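Thermophilic dibenzothiophene desulfurization enzyme C (Paenibacillus sp. A11-2, PDB 5XDC) probably catalyses the FMNH2-dependent oxidation of dibenzothiophene by O2 to its sulfoxide and then its sulfone, as a tetrameric monooxygenase of the DszC family. Local coordinates at residues E45-A48 against I49-S52; L228-P231 against G232-T235. All blocks are in the same frame, centred on the assembly; numbering follows the deposited sequence.

Contact 1. Residues E45-A48 against I49-S52; sequences ERDA and IRRS
The Arg51 guanidinium lies back against the preceding turn of its helix, one face resting on Ala48 CA and on the carbonyl oxygen of Asp47, each 3.6 Å above its plane. A bend at chi3 (-58°) folds the chain over, and NH2 also reaches Ala48 CB at 3.7 Å. The Asp47 carboxylate and the Arg50 guanidinium meet at a steep angle, their planes 62° apart, and OD1 of Asp47 takes a salt bridge from NH1 of Arg50 at 2.9 Å. Its hydrogen bond is weak, with an N-H...O angle of only 126°. Arg50 arrives with its chain extended from CG to NE, while Asp47 OD1 is also held by Lys43 one turn earlier. Farther along this flank, NH2 of Arg46 and NH2 of Arg50 come within 4.0 Å. Asp164 bridges to both arginines, Asp166 takes Arg50 as well, and Phe123 adds a cation-pi contact to Arg46. Beneath the side chains run i to i+4 bonds of helix 43-52, such as Arg50 N to Arg46 O at 2.9 Å. Further on, Ser52 OG turns back to Ile49 O at 2.7 Å. Ile49 faces inward, packing on Phe28 of helix 16-38 and Phe91 of helix 85-104 in the acyl-CoA dehydrogenase-like N-terminal domain. Asp164, shared by both arginines, and Asp166 and Asp47 at Arg50 probably offset the crowding of Arg46, Arg50 and Lys43, and the weak Asp47 bridge is likely to be the lesser of the holds on Arg50.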
loop_
_atom_site.group_PDB
_atom_site.type_symbol
_atom_site.label_atom_id
_atom_site.label_comp_id
_atom_site.label_asym_id
_atom_site.label_seq_id
_atom_site.Cartn_x
_atom_site.Cartn_y
_atom_site.Cartn_z
ATOM N N GLU B 45 -25.551 -12.101 -27.713
ATOM C CA GLU B 45 -25.555 -12.221 -26.265
ATOM C C GLU B 45 -26.641 -11.346 -25.652
ATOM O O GLU B 45 -27.287 -11.743 -24.675
ATOM C CB GLU B 45 -24.169 -11.852 -25.729
ATOM C CG GLU B 45 -23.085 -12.870 -26.052
ATOM C CD GLU B 45 -22.660 -12.879 -27.514
ATOM O OE1 GLU B 45 -22.709 -11.812 -28.173
ATOM O OE2 GLU B 45 -22.257 -13.968 -27.995
ATOM N N ARG B 46 -26.854 -10.152 -26.210
ATOM C CA ARG B 46 -27.969 -9.325 -25.775
ATOM C C ARG B 46 -29.295 -10.053 -25.992
ATOM O O ARG B 46 -30.185 -9.997 -25.141
ATOM C CB ARG B 46 -27.947 -7.980 -26.507
ATOM C CG ARG B 46 -26.780 -7.060 -26.088
ATOM C CD ARG B 46 -26.709 -5.819 -26.955
ATOM N NE ARG B 46 -27.950 -5.052 -26.887
ATOM C CZ ARG B 46 -28.231 -4.139 -25.958
ATOM N NH1 ARG B 46 -27.338 -3.842 -25.016
ATOM N NH2 ARG B 46 -29.395 -3.518 -25.955
ATOM N N ASP B 47 -29.431 -10.771 -27.110
ATOM C CA ASP B 47 -30.669 -11.517 -27.342
ATOM C C ASP B 47 -30.802 -12.697 -26.379
ATOM O O ASP B 47 -31.911 -13.023 -25.939
ATOM C CB ASP B 47 -30.742 -11.997 -28.794
ATOM C CG ASP B 47 -31.050 -10.871 -29.782
ATOM O OD1 ASP B 47 -31.476 -9.774 -29.363
ATOM O OD2 ASP B 47 -30.881 -11.098 -31.010
ATOM N N ALA B 48 -29.695 -13.349 -26.020
ATOM C CA ALA B 48 -29.771 -14.386 -24.996
ATOM C C ALA B 48 -30.269 -13.813 -23.675
ATOM O O ALA B 48 -31.052 -14.454 -22.965
ATOM C CB ALA B 48 -28.412 -15.057 -24.808
ATOM N N ILE B 49 -29.824 -12.606 -23.319
ATOM C CA ILE B 49 -30.332 -11.966 -22.111
ATOM C C ILE B 49 -31.823 -11.674 -22.259
ATOM O O ILE B 49 -32.604 -11.842 -21.310
ATOM C CB ILE B 49 -29.513 -10.696 -21.801
ATOM C CG1 ILE B 49 -28.090 -11.097 -21.399
ATOM C CG2 ILE B 49 -30.194 -9.871 -20.714
ATOM C CD1 ILE B 49 -27.148 -9.916 -21.218
ATOM N N ARG B 50 -32.241 -11.237 -23.451
ATOM C CA ARG B 50 -33.655 -10.988 -23.701
ATOM C C ARG B 50 -34.484 -12.250 -23.476
ATOM O O ARG B 50 -35.517 -12.209 -22.800
ATOM C CB ARG B 50 -33.851 -10.473 -25.127
ATOM C CG ARG B 50 -33.509 -9.013 -25.343
ATOM C CD ARG B 50 -33.961 -8.555 -26.740
ATOM N NE ARG B 50 -33.751 -7.123 -26.941
ATOM C CZ ARG B 50 -32.652 -6.565 -27.470
ATOM N NH1 ARG B 50 -31.630 -7.312 -27.863
ATOM N NH2 ARG B 50 -32.568 -5.249 -27.592
ATOM N N ARG B 51 -34.034 -13.382 -24.028
ATOM C CA ARG B 51 -34.781 -14.638 -23.909
ATOM C C ARG B 51 -34.824 -15.151 -22.475
ATOM O O ARG B 51 -35.744 -15.895 -22.121
ATOM C CB ARG B 51 -34.171 -15.710 -24.816
ATOM C CG ARG B 51 -34.301 -15.432 -26.302
ATOM C CD ARG B 51 -33.893 -16.635 -27.143
ATOM N NE ARG B 51 -32.526 -17.092 -26.902
ATOM C CZ ARG B 51 -31.451 -16.642 -27.545
ATOM N NH1 ARG B 51 -31.560 -15.690 -28.461
ATOM N NH2 ARG B 51 -30.257 -17.143 -27.260
ATOM N N SER B 52 -33.867 -14.742 -21.640
ATOM C CA SER B 52 -33.743 -15.276 -20.289
ATOM C C SER B 52 -34.824 -14.764 -19.354
ATOM O O SER B 52 -35.084 -15.395 -18.321
ATOM C CB SER B 52 -32.376 -14.908 -19.721
ATOM O OG SER B 52 -32.385 -13.569 -19.269
#

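Contact 2. Residues L228-P231 against G232-T235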
loop_
_atom_site.group_PDB
_atom_site.type_symbol
_atom_site.label_atom_id
_atom_site.label_comp_id
_atom_site.label_asym_id
_atom_site.label_seq_id
_atom_site.Cartn_x
_atom_site.Cartn_y
_atom_site.Cartn_z
ATOM N N LEU B 228 -40.503 12.004 -18.428
ATOM C CA LEU B 228 -40.384 11.462 -17.080
ATOM C C LEU B 228 -40.388 12.639 -16.119
ATOM O O LEU B 228 -39.386 13.351 -15.980
ATOM C CB LEU B 228 -39.120 10.625 -16.950
ATOM C CG LEU B 228 -39.098 9.403 -17.854
ATOM C CD1 LEU B 228 -37.693 8.814 -17.924
ATOM C CD2 LEU B 228 -40.112 8.383 -17.368
ATOM N N GLY B 229 -41.529 12.854 -15.469
ATOM C CA GLY B 229 -41.692 14.002 -14.608
ATOM C C GLY B 229 -41.744 15.294 -15.399
ATOM O O GLY B 229 -41.899 15.318 -16.628
ATOM N N THR B 230 -41.606 16.376 -14.673
ATOM C CA THR B 230 -41.632 17.708 -15.228
ATOM C C THR B 230 -40.217 18.233 -15.380
ATOM O O THR B 230 -39.280 17.698 -14.778
ATOM C CB THR B 230 -42.442 18.634 -14.320
ATOM O OG1 THR B 230 -41.810 18.725 -13.040
ATOM C CG2 THR B 230 -43.846 18.086 -14.133
ATOM N N PRO B 231 -40.015 19.275 -16.180
ATOM C CA PRO B 231 -38.654 19.791 -16.370
ATOM C C PRO B 231 -38.058 20.271 -15.060
ATOM O O PRO B 231 -38.688 21.008 -14.298
ATOM C CB PRO B 231 -38.845 20.941 -17.362
ATOM C CG PRO B 231 -40.131 20.619 -18.063
ATOM C CD PRO B 231 -40.989 19.982 -17.030
ATOM N N GLY B 232 -36.818 19.859 -14.810
ATOM C CA GLY B 232 -36.161 20.203 -13.573
ATOM C C GLY B 232 -36.552 19.363 -12.374
ATOM O O GLY B 232 -35.987 19.561 -11.293
ATOM N N GLN B 233 -37.487 18.423 -12.519
ATOM C CA GLN B 233 -37.913 17.637 -11.365
ATOM C C GLN B 233 -36.775 16.803 -10.795
ATOM O O GLN B 233 -36.718 16.584 -9.580
ATOM C CB GLN B 233 -39.077 16.719 -11.728
ATOM C CG GLN B 233 -39.657 15.974 -10.517
ATOM C CD GLN B 233 -40.840 15.101 -10.880
ATOM O OE1 GLN B 233 -41.548 15.373 -11.846
ATOM N NE2 GLN B 233 -41.047 14.033 -10.115
ATOM N N VAL B 234 -35.863 16.328 -11.640
ATOM C CA VAL B 234 -34.761 15.532 -11.109
ATOM C C VAL B 234 -33.852 16.408 -10.254
ATOM O O VAL B 234 -33.354 15.978 -9.207
ATOM C CB VAL B 234 -34.003 14.841 -12.256
ATOM C CG1 VAL B 234 -33.398 15.855 -13.222
ATOM C CG2 VAL B 234 -32.936 13.918 -11.704
ATOM N N THR B 235 -33.629 17.649 -10.682
ATOM C CA THR B 235 -32.848 18.583 -9.878
ATOM C C THR B 235 -33.538 18.857 -8.548
ATOM O O THR B 235 -32.887 18.908 -7.499
ATOM C CB THR B 235 -32.636 19.877 -10.664
ATOM O OG1 THR B 235 -31.985 19.586 -11.905
ATOM C CG2 THR B 235 -31.783 20.858 -9.886
HETATM O O HOH W 1 -36.642 16.347 -14.702
#
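Gln233 OE1 accepts the backbone N-H of Thr230 at 3.0 Å, a fairly straight bond (158°) with the donor tilted 21° from the amide carbonyl plane. The same oxygen sits 3.1 Å from Gly229 CA. In return, Gln233 N donates to Thr230 O at 3.0 Å, from above the carbonyl plane. CG of Gln233 is anti to the backbone N (chi1 -174°) and the chain runs on extended, carrying the amide back across the turn, where Thr230 OG1 lies 3.6 Å from CB of Gln233. An alanine here would remove the amide and would probably leave Thr230 N without its side-chain acceptor, setting the chain at Gly229 freer to move. The bond from Gln233 N to Thr230 O closes a type II beta turn, with Gly232 both its third residue and the N-cap of helix 233-240. Glycine suits both bends: a CB on Gly229 would clash with Gln233 OE1, and one on Gly232 with Pro231 O. A water lies 3.0 Å from Thr230 O and accepts from Val234 N at 3.2 Å, so that it probably links the turn to the helix. Farther out, Gly232 bonds through its backbone to Ile184, Pro231 rests on Val185, and Val234 packs against Tyr100 and Phe104 of helix 85-104.

Contact 1 comes first along the chain, on helix 43-52 in the N-terminal domain; contact 2 follows much later, where the loop beyond strand 220-222 enters helix 233-240. Their centres are 32 Å apart, and the nearest atoms about 17 Å, so they do not touch. Both nevertheless pack on helix 85-104: 45-52 through Leu87, Leu90 and Phe91, and 228-235 through Tyr100 and Phe104, farther along it. Contact 1 is nearer the flavin site, with the Arg46 side chain about 8 Å from that of the FMN-binding residue Tyr93; contact 2 is a surface turn away from the annotated sites, beside strand 184-190.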